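Local structure of lipase (Penicillium expansum, 3G7N) at residues A[15-20]-A[127-132]; A[153-158]-A[179-184]; A[167-172]-A[202-207]. The protein hydrolyses triacylglycerols such as tributyrin, releasing free fatty acids, as a secreted alkaline lipase of the alpha/beta-hydrolase fold. All coordinates share one frame; numbering follows the deposited sequence.

Contact 1 (A[15-20]-A[127-132]); sequences AKLSSA and EAVGHS. With SO4 (sulfate ion), chain E.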
loop_
_atom_site.group_PDB
_atom_site.type_symbol
_atom_site.label_atom_id
_atom_site.label_comp_id
_atom_site.label_asym_id
_atom_site.label_seq_id
_atom_site.Cartn_x
_atom_site.Cartn_y
_atom_site.Cartn_z
ATOM N N ALA A 15 2.416 0.522 9.498
ATOM C CA ALA A 15 1.123 0.928 10.036
ATOM C C ALA A 15 1.185 2.275 10.714
ATOM O O ALA A 15 0.267 3.077 10.587
ATOM C CB ALA A 15 0.592 -0.138 10.973
ATOM N N LYS A 16 2.302 2.553 11.409
ATOM C CA LYS A 16 2.499 3.886 11.980
ATOM C C LYS A 16 2.570 4.986 10.917
ATOM O O LYS A 16 1.961 6.028 11.052
ATOM C CB LYS A 16 3.728 3.937 12.897
ATOM C CG LYS A 16 3.542 3.115 14.177
ATOM C CD LYS A 16 4.889 2.783 14.859
ATOM C CE LYS A 16 5.568 3.993 15.425
ATOM N NZ LYS A 16 6.797 3.563 16.161
ATOM N N LEU A 17 3.321 4.736 9.845
ATOM C CA LEU A 17 3.406 5.688 8.747
ATOM C C LEU A 17 2.049 5.895 8.091
ATOM O O LEU A 17 1.679 7.017 7.739
ATOM C CB LEU A 17 4.414 5.208 7.702
ATOM C CG LEU A 17 5.876 5.153 8.163
ATOM C CD1 LEU A 17 6.738 4.562 7.077
ATOM C CD2 LEU A 17 6.399 6.525 8.561
ATOM N N SER A 18 1.325 4.797 7.903
ATOM C CA SER A 18 -0.009 4.891 7.316
ATOM C C SER A 18 -0.951 5.719 8.196
ATOM O O SER A 18 -1.728 6.514 7.694
ATOM C CB SER A 18 -0.589 3.503 7.119
ATOM O OG SER A 18 0.133 2.735 6.168
ATOM N N SER A 19 -0.857 5.529 9.516
ATOM C CA SER A 19 -1.638 6.335 10.472
ATOM C C SER A 19 -1.275 7.823 10.399
ATOM O O SER A 19 -2.145 8.701 10.355
ATOM C CB SER A 19 -1.410 5.794 11.892
ATOM O OG SER A 19 -2.189 6.496 12.868
ATOM N N ALA A 20 0.029 8.091 10.265
ATOM C CA ALA A 20 0.516 9.473 10.119
ATOM C C ALA A 20 -0.106 10.155 8.906
ATOM O O ALA A 20 -0.318 11.372 8.914
ATOM C CB ALA A 20 2.051 9.505 10.033
ATOM N N GLU A 127 10.553 2.911 -0.904
ATOM C CA GLU A 127 9.452 2.233 -0.240
ATOM C C GLU A 127 8.147 2.958 -0.493
ATOM O O GLU A 127 8.112 4.178 -0.692
ATOM C CB GLU A 127 9.715 2.088 1.252
ATOM C CG GLU A 127 9.757 3.365 2.021
ATOM C CD GLU A 127 9.998 3.137 3.513
ATOM O OE1 GLU A 127 9.491 2.116 4.056
ATOM O OE2 GLU A 127 10.585 4.019 4.170
ATOM N N ALA A 128 7.062 2.189 -0.496
ATOM C CA ALA A 128 5.705 2.744 -0.629
ATOM C C ALA A 128 4.833 2.065 0.400
ATOM O O ALA A 128 5.012 0.880 0.688
ATOM C CB ALA A 128 5.174 2.467 -2.015
ATOM N N VAL A 129 3.893 2.817 0.972
ATOM C CA VAL A 129 3.071 2.274 2.059
ATOM C C VAL A 129 1.758 3.026 2.131
ATOM O O VAL A 129 1.693 4.228 1.828
ATOM C CB VAL A 129 3.837 2.395 3.405
ATOM C CG1 VAL A 129 4.244 3.815 3.687
ATOM C CG2 VAL A 129 3.049 1.839 4.547
ATOM N N GLY A 130 0.736 2.322 2.620
ATOM C CA GLY A 130 -0.527 2.968 2.915
ATOM C C GLY A 130 -1.545 1.956 3.363
ATOM O O GLY A 130 -1.368 0.761 3.198
ATOM N N HIS A 131 -2.637 2.468 3.919
ATOM C CA HIS A 131 -3.692 1.635 4.512
ATOM C C HIS A 131 -5.036 1.835 3.778
ATOM O O HIS A 131 -5.396 2.939 3.393
ATOM C CB HIS A 131 -3.834 2.004 5.988
ATOM C CG HIS A 131 -5.048 1.412 6.652
ATOM N ND1 HIS A 131 -6.230 2.109 6.770
ATOM C CD2 HIS A 131 -5.210 0.263 7.344
ATOM C CE1 HIS A 131 -7.095 1.377 7.454
ATOM N NE2 HIS A 131 -6.503 0.260 7.815
ATOM N N SER A 132 -5.777 0.728 3.627
ATOM C CA SER A 132 -7.131 0.738 3.057
ATOM C C SER A 132 -7.061 1.195 1.586
ATOM O O SER A 132 -6.327 0.575 0.809
ATOM C CB SER A 132 -8.082 1.549 3.939
ATOM O OG SER A 132 -9.421 1.380 3.471
HETATM S S SO4 E . 6.791 5.724 18.847
HETATM O O1 SO4 E . 5.473 6.356 18.837
HETATM O O2 SO4 E . 7.445 5.703 17.532
HETATM O O3 SO4 E . 7.666 6.391 19.817
HETATM O O4 SO4 E . 6.629 4.346 19.325
HETATM O O HOH W 1 -2.706 5.312 4.913
#
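Ser18, on helix 8-23, packs against Gly130 and His131 where strand 125-131 runs into the nucleophile elbow of the alpha/beta-hydrolase fold, the GxSxG turn formed by Gly130, Ser132 and Gly134. The helix lies across one face of the strand, with axes 7.0 Å apart at 67°, and the two backbones come nearest at Ser18 and Gly130, whose CA atoms are 4.8 Å apart. Ser18 OG rests over the strand backbone, 3.3 Å from Gly130 CA. That hydroxyl lies anti to its own carbonyl carbon (chi1 -65°), turned back along the helix, where it is hydrogen-bonded to Ala14 O; toward the strand Ser18 OG makes van der Waals contact, lying 3.5 Å from Val129 CG2. One residue on, Ser18 CB meets His131 CB at 3.7 Å. The imidazole of His131 leads away from the helix and is gripped at both nitrogens, ND1 by Tyr22 OH and NE2 by the backbone O of His241, the charge-relay histidine whose NE2 is hydrogen-bonded to the nucleophile Ser132 OG. Toward Glu127 the packing thins to Leu17 CB against Val129 CG1 at 4.3 Å. A water bridges helix and strand, donating to Ser18 O at 3.2 Å and accepting from His131 N at 3.0 Å.

Contact 2 (A[153-158]-A[179-184]); sequences SLVSNA and TFNRGN
Five backbone hydrogen bonds join residues 154-158 to 179-183 as adjacent parallel strands, and a sixth bond, between side chains, lies over them. The ladder runs from Thr179 N to Leu154 O, through Ser156 N to Thr179 O, Asn181 N to Ser156 O (2.8 Å) and Ala158 N to Asn181 O, and finishes with Gly183 N to Ala158 O. Asn181 therefore uses both its N and its O on this neighbour, while Val155, Asn157 and Arg182 add CA-H...O contacts.

Asn157 and Asn181, paired in register, point the same way from the sheet and lie side by side with amide planes only 20° apart. Both have CG anti to the carbonyl carbon, which lines the amides up so that Asn181 ND2 donates a hydrogen bond to Asn157 OD1 at 3.0 Å. The acceptor sits in the amide plane of Asn181, whereas the donor is tilted 27° from the carbonyl plane of Asn157. Val155 CG1 reaches ND2 of Asn181 from the same face, at 3.7 Å.

On the other face Phe180 packs against Ser156 and Ala158. With CG anti to the backbone N, its ring extends toward strand 154-159: Ser156 CB lies in the ring plane at its edge, 3.8 Å from Phe180 CD1, and Ala158 CB packs 3.5 Å from Phe180 CE1. Ser156 OG is hydrogen-bonded to His142 ND1 of helix 133-148, whose ring also meets Phe180. These strands are the two parallel arms of a beta-alpha-beta unit connected by helix 167-175; strand 125-131 pairs with the far edge of 154-159, and strand 206-210 with that of 179-185.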
loop_
_atom_site.group_PDB
_atom_site.type_symbol
_atom_site.label_atom_id
_atom_site.label_comp_id
_atom_site.label_asym_id
_atom_site.label_seq_id
_atom_site.Cartn_x
_atom_site.Cartn_y
_atom_site.Cartn_z
ATOM N N SER A 153 16.375 -0.817 -5.374
ATOM C CA SER A 153 15.659 -1.742 -4.513
ATOM C C SER A 153 14.357 -1.099 -4.047
ATOM O O SER A 153 14.237 0.129 -4.033
ATOM C CB SER A 153 16.520 -2.098 -3.307
ATOM O OG SER A 153 16.012 -3.234 -2.636
ATOM N N LEU A 154 13.332 -1.930 -3.856
ATOM C CA LEU A 154 11.977 -1.415 -3.613
ATOM C C LEU A 154 11.245 -2.405 -2.716
ATOM O O LEU A 154 11.236 -3.624 -2.975
ATOM C CB LEU A 154 11.226 -1.276 -4.934
ATOM C CG LEU A 154 9.709 -1.041 -4.856
ATOM C CD1 LEU A 154 9.398 0.279 -4.174
ATOM C CD2 LEU A 154 9.128 -1.089 -6.237
ATOM N N VAL A 155 10.623 -1.889 -1.663
ATOM C CA VAL A 155 9.679 -2.654 -0.839
ATOM C C VAL A 155 8.429 -1.827 -0.619
ATOM O O VAL A 155 8.506 -0.630 -0.284
ATOM C CB VAL A 155 10.290 -3.003 0.519
ATOM C CG1 VAL A 155 9.288 -3.833 1.356
ATOM C CG2 VAL A 155 11.611 -3.770 0.340
ATOM N N SER A 156 7.288 -2.440 -0.883
ATOM C CA SER A 156 6.015 -1.752 -0.722
ATOM C C SER A 156 5.155 -2.532 0.265
ATOM O O SER A 156 5.076 -3.778 0.183
ATOM C CB SER A 156 5.297 -1.649 -2.069
ATOM O OG SER A 156 6.090 -0.912 -3.017
ATOM N N ASN A 157 4.474 -1.813 1.156
ATOM C CA ASN A 157 3.612 -2.429 2.178
ATOM C C ASN A 157 2.206 -1.870 2.086
ATOM O O ASN A 157 1.971 -0.724 2.482
ATOM C CB ASN A 157 4.183 -2.161 3.571
ATOM C CG ASN A 157 5.524 -2.836 3.788
ATOM O OD1 ASN A 157 5.634 -4.054 3.695
ATOM N ND2 ASN A 157 6.553 -2.037 4.076
ATOM N N ALA A 158 1.321 -2.641 1.458
ATOM C CA ALA A 158 -0.096 -2.271 1.377
ATOM C C ALA A 158 -0.827 -2.899 2.554
ATOM O O ALA A 158 -0.794 -4.129 2.715
ATOM C CB ALA A 158 -0.706 -2.770 0.069
ATOM N N THR A 179 9.762 -6.044 -3.700
ATOM C CA THR A 179 8.929 -6.862 -2.838
ATOM C C THR A 179 7.647 -6.113 -2.491
ATOM O O THR A 179 7.694 -5.056 -1.855
ATOM C CB THR A 179 9.674 -7.231 -1.553
ATOM O OG1 THR A 179 10.899 -7.896 -1.904
ATOM C CG2 THR A 179 8.851 -8.141 -0.653
ATOM N N PHE A 180 6.515 -6.692 -2.877
ATOM C CA PHE A 180 5.192 -6.179 -2.502
ATOM C C PHE A 180 4.583 -7.034 -1.402
ATOM O O PHE A 180 4.371 -8.253 -1.592
ATOM C CB PHE A 180 4.272 -6.117 -3.721
ATOM C CG PHE A 180 2.885 -5.617 -3.401
ATOM C CD1 PHE A 180 2.701 -4.336 -2.918
ATOM C CD2 PHE A 180 1.768 -6.411 -3.618
ATOM C CE1 PHE A 180 1.435 -3.903 -2.513
ATOM C CE2 PHE A 180 0.488 -5.936 -3.322
ATOM C CZ PHE A 180 0.326 -4.688 -2.748
ATOM N N ASN A 181 4.320 -6.409 -0.256
ATOM C CA ASN A 181 3.727 -7.093 0.883
ATOM C C ASN A 181 2.303 -6.588 1.096
ATOM O O ASN A 181 2.047 -5.385 1.017
ATOM C CB ASN A 181 4.536 -6.814 2.150
ATOM C CG ASN A 181 5.940 -7.310 2.051
ATOM O OD1 ASN A 181 6.173 -8.402 1.514
ATOM N ND2 ASN A 181 6.890 -6.426 2.356
ATOM N N ARG A 182 1.388 -7.508 1.410
ATOM C CA ARG A 182 0.015 -7.151 1.829
ATOM C C ARG A 182 -0.145 -7.488 3.290
ATOM O O ARG A 182 -0.242 -8.670 3.639
ATOM C CB ARG A 182 -1.007 -7.919 0.987
ATOM C CG ARG A 182 -0.971 -7.513 -0.453
ATOM C CD ARG A 182 -2.140 -8.096 -1.235
ATOM N NE ARG A 182 -2.042 -9.549 -1.340
ATOM C CZ ARG A 182 -2.890 -10.417 -0.782
ATOM N NH1 ARG A 182 -3.821 -10.029 0.101
ATOM N NH2 ARG A 182 -2.768 -11.708 -1.069
ATOM N N GLY A 183 -0.124 -6.483 4.154
ATOM C CA GLY A 183 -0.211 -6.729 5.591
ATOM C C GLY A 183 -1.633 -6.532 6.074
ATOM O O GLY A 183 -2.157 -5.412 6.006
ATOM N N ASN A 184 -2.257 -7.616 6.557
ATOM C CA ASN A 184 -3.688 -7.614 6.888
ATOM C C ASN A 184 -3.971 -7.923 8.348
ATOM O O ASN A 184 -3.088 -8.378 9.101
ATOM C CB ASN A 184 -4.426 -8.572 5.953
ATOM C CG ASN A 184 -4.460 -8.047 4.553
ATOM O OD1 ASN A 184 -4.403 -6.828 4.349
ATOM N ND2 ASN A 184 -4.533 -8.934 3.570
HETATM O O HOH W 2 -3.176 -5.521 2.292
#

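Contact 3 (A[167-172]-A[202-207]); sequences QAWADF and KHYGTE
Trp169 presents the face of its indole to the edge of Tyr204 in an offset edge-to-face pair. The Tyr204 ring stands almost upright on the six-membered ring of Trp169, with planes at 86° and centroids 5.6 Å apart, and Tyr204 CE2 touches Trp169 CZ2 at 3.7 Å. On the same side of the indole, NE1 donates a hydrogen bond to a water lying in the ring plane, and this water donates in turn to Lys202 O at 2.8 Å, joining helix to loop by a polar bridge.

Ala170, one residue on, fills the centre of the contact. Ala170 CB sits 3.4 Å from His203 O and also packs on Lys202 CB, while its carbonyl O meets Tyr204 CB. With chi1 at 74°, the Tyr204 ring stands between its own backbone N and carbonyl carbon, which brings it alongside Ala170 O and up to Trp169. At the start of the helix Gln167 lays its amide across the Lys202 chain, with Gln167 OE1 3.4 Å from Lys202 CG; its NE2 is hydrogen-bonded to Asp171 OD1 one helical turn on, reaching that oxygen from above the carboxylate plane. Lys202 NZ turns elsewhere, to Asn200 OD1.

Helix 167-175 is thus packed on the loop leading into strand 206-210. Trp169 also touches Ile140 and Val143 of helix 133-148, while Tyr204 sends its OH to Ser139 O of that helix and stacks on Phe180 of strand 179-185.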
loop_
_atom_site.group_PDB
_atom_site.type_symbol
_atom_site.label_atom_id
_atom_site.label_comp_id
_atom_site.label_asym_id
_atom_site.label_seq_id
_atom_site.Cartn_x
_atom_site.Cartn_y
_atom_site.Cartn_z
ATOM N N GLN A 167 -6.390 -10.957 -13.454
ATOM C CA GLN A 167 -5.240 -11.831 -13.279
ATOM C C GLN A 167 -4.001 -11.311 -14.006
ATOM O O GLN A 167 -2.888 -11.435 -13.506
ATOM C CB GLN A 167 -5.549 -13.256 -13.739
ATOM C CG GLN A 167 -4.432 -14.255 -13.419
ATOM C CD GLN A 167 -4.304 -14.542 -11.939
ATOM O OE1 GLN A 167 -5.267 -14.954 -11.290
ATOM N NE2 GLN A 167 -3.137 -14.252 -11.376
ATOM N N ALA A 168 -4.198 -10.692 -15.160
ATOM C CA ALA A 168 -3.056 -10.156 -15.904
ATOM C C ALA A 168 -2.391 -9.022 -15.102
ATOM O O ALA A 168 -1.166 -8.934 -15.033
ATOM C CB ALA A 168 -3.484 -9.674 -17.285
ATOM N N TRP A 169 -3.206 -8.229 -14.406
ATOM C CA TRP A 169 -2.685 -7.194 -13.510
ATOM C C TRP A 169 -1.851 -7.814 -12.400
ATOM O O TRP A 169 -0.701 -7.419 -12.174
ATOM C CB TRP A 169 -3.840 -6.393 -12.900
ATOM C CG TRP A 169 -3.489 -5.786 -11.575
ATOM C CD1 TRP A 169 -3.919 -6.201 -10.352
ATOM C CD2 TRP A 169 -2.533 -4.746 -11.345
ATOM N NE1 TRP A 169 -3.310 -5.460 -9.365
ATOM C CE2 TRP A 169 -2.474 -4.544 -9.950
ATOM C CE3 TRP A 169 -1.752 -3.945 -12.181
ATOM C CZ2 TRP A 169 -1.603 -3.614 -9.368
ATOM C CZ3 TRP A 169 -0.865 -3.049 -11.601
ATOM C CH2 TRP A 169 -0.837 -2.856 -10.208
ATOM N N ALA A 170 -2.392 -8.837 -11.744
ATOM C CA ALA A 170 -1.681 -9.445 -10.635
ATOM C C ALA A 170 -0.351 -10.040 -11.100
ATOM O O ALA A 170 0.674 -9.956 -10.418
ATOM C CB ALA A 170 -2.550 -10.485 -9.938
ATOM N N ASP A 171 -0.383 -10.636 -12.290
ATOM C CA ASP A 171 0.815 -11.246 -12.865
ATOM C C ASP A 171 1.866 -10.189 -13.178
ATOM O O ASP A 171 3.058 -10.408 -12.968
ATOM C CB ASP A 171 0.474 -12.032 -14.137
ATOM C CG ASP A 171 -0.362 -13.271 -13.861
ATOM O OD1 ASP A 171 -0.364 -13.752 -12.711
ATOM O OD2 ASP A 171 -0.907 -13.844 -14.830
ATOM N N PHE A 172 1.407 -9.050 -13.673
ATOM C CA PHE A 172 2.296 -7.930 -13.934
ATOM C C PHE A 172 2.908 -7.382 -12.647
ATOM O O PHE A 172 4.105 -7.104 -12.584
ATOM C CB PHE A 172 1.577 -6.834 -14.709
ATOM C CG PHE A 172 2.479 -5.748 -15.195
ATOM C CD1 PHE A 172 3.535 -6.042 -16.058
ATOM C CD2 PHE A 172 2.270 -4.432 -14.825
ATOM C CE1 PHE A 172 4.376 -5.039 -16.511
ATOM C CE2 PHE A 172 3.110 -3.428 -15.280
ATOM C CZ PHE A 172 4.101 -3.734 -16.199
ATOM N N LYS A 202 -7.905 -9.948 -8.454
ATOM C CA LYS A 202 -6.780 -10.765 -8.021
ATOM C C LYS A 202 -5.746 -9.928 -7.291
ATOM O O LYS A 202 -5.351 -8.850 -7.771
ATOM C CB LYS A 202 -6.135 -11.473 -9.220
ATOM C CG LYS A 202 -7.112 -12.352 -10.022
ATOM C CD LYS A 202 -7.642 -13.502 -9.180
ATOM C CE LYS A 202 -8.514 -14.454 -10.002
ATOM N NZ LYS A 202 -9.073 -15.538 -9.133
ATOM N N HIS A 203 -5.300 -10.478 -6.169
ATOM C CA HIS A 203 -4.175 -9.946 -5.405
ATOM C C HIS A 203 -2.847 -10.393 -6.006
ATOM O O HIS A 203 -2.772 -11.442 -6.674
ATOM C CB HIS A 203 -4.227 -10.444 -3.963
ATOM C CG HIS A 203 -5.269 -9.780 -3.126
ATOM N ND1 HIS A 203 -5.195 -8.450 -2.765
ATOM C CD2 HIS A 203 -6.329 -10.300 -2.467
ATOM C CE1 HIS A 203 -6.173 -8.182 -1.917
ATOM N NE2 HIS A 203 -6.865 -9.289 -1.709
ATOM N N TYR A 204 -1.784 -9.673 -5.652
ATOM C CA TYR A 204 -0.422 -10.205 -5.784
ATOM C C TYR A 204 0.361 -9.878 -4.523
ATOM O O TYR A 204 -0.133 -9.190 -3.627
ATOM C CB TYR A 204 0.268 -9.656 -7.049
ATOM C CG TYR A 204 0.721 -8.198 -6.972
ATOM C CD1 TYR A 204 2.078 -7.889 -6.867
ATOM C CD2 TYR A 204 -0.171 -7.149 -7.153
ATOM C CE1 TYR A 204 2.508 -6.570 -6.817
ATOM C CE2 TYR A 204 0.256 -5.828 -7.139
ATOM C CZ TYR A 204 1.600 -5.555 -7.007
ATOM O OH TYR A 204 2.068 -4.265 -6.962
ATOM N N GLY A 205 1.579 -10.391 -4.433
ATOM C CA GLY A 205 2.482 -10.063 -3.344
ATOM C C GLY A 205 2.572 -11.183 -2.334
ATOM O O GLY A 205 2.189 -12.333 -2.614
ATOM N N THR A 206 3.110 -10.871 -1.172
ATOM C CA THR A 206 3.155 -11.805 -0.052
ATOM C C THR A 206 2.253 -11.261 1.052
ATOM O O THR A 206 2.416 -10.122 1.479
ATOM C CB THR A 206 4.587 -11.934 0.505
ATOM O OG1 THR A 206 5.452 -12.408 -0.536
ATOM C CG2 THR A 206 4.636 -12.893 1.678
ATOM N N GLU A 207 1.271 -12.056 1.461
ATOM C CA GLU A 207 0.372 -11.626 2.513
ATOM C C GLU A 207 0.944 -11.966 3.866
ATOM O O GLU A 207 1.475 -13.063 4.059
ATOM C CB GLU A 207 -1.023 -12.257 2.354
ATOM C CG GLU A 207 -2.050 -11.656 3.338
ATOM C CD GLU A 207 -3.454 -12.248 3.273
ATOM O OE1 GLU A 207 -3.706 -13.179 2.482
ATOM O OE2 GLU A 207 -4.299 -11.774 4.055
HETATM O O HOH W 3 -4.555 -6.332 -6.893
#

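From the N terminus, helix 8-23 comes first, and contact 1 closes a long loop when the chain reaches strand 125-131 at the nucleophile. That loop is complete before contact 2 begins at strand 154-159. Contact 3 opens at helix 167-175, between the two strands of contact 2, and closes only after strand 179-185, so contacts 2 and 3 cross. All three reach one sheet: strands 125-131, 154-159 and 179-185 are successive neighbours in it, followed by 206-210. A probable hydrogen bond from Asn157 N to Ala128 O (2.8 Å) joins contacts 1 and 2, and another from Arg182 N to Thr206 O (2.8 Å) joins contacts 2 and 3. Contacts 1 and 3, about 20 Å apart between centres, do not touch.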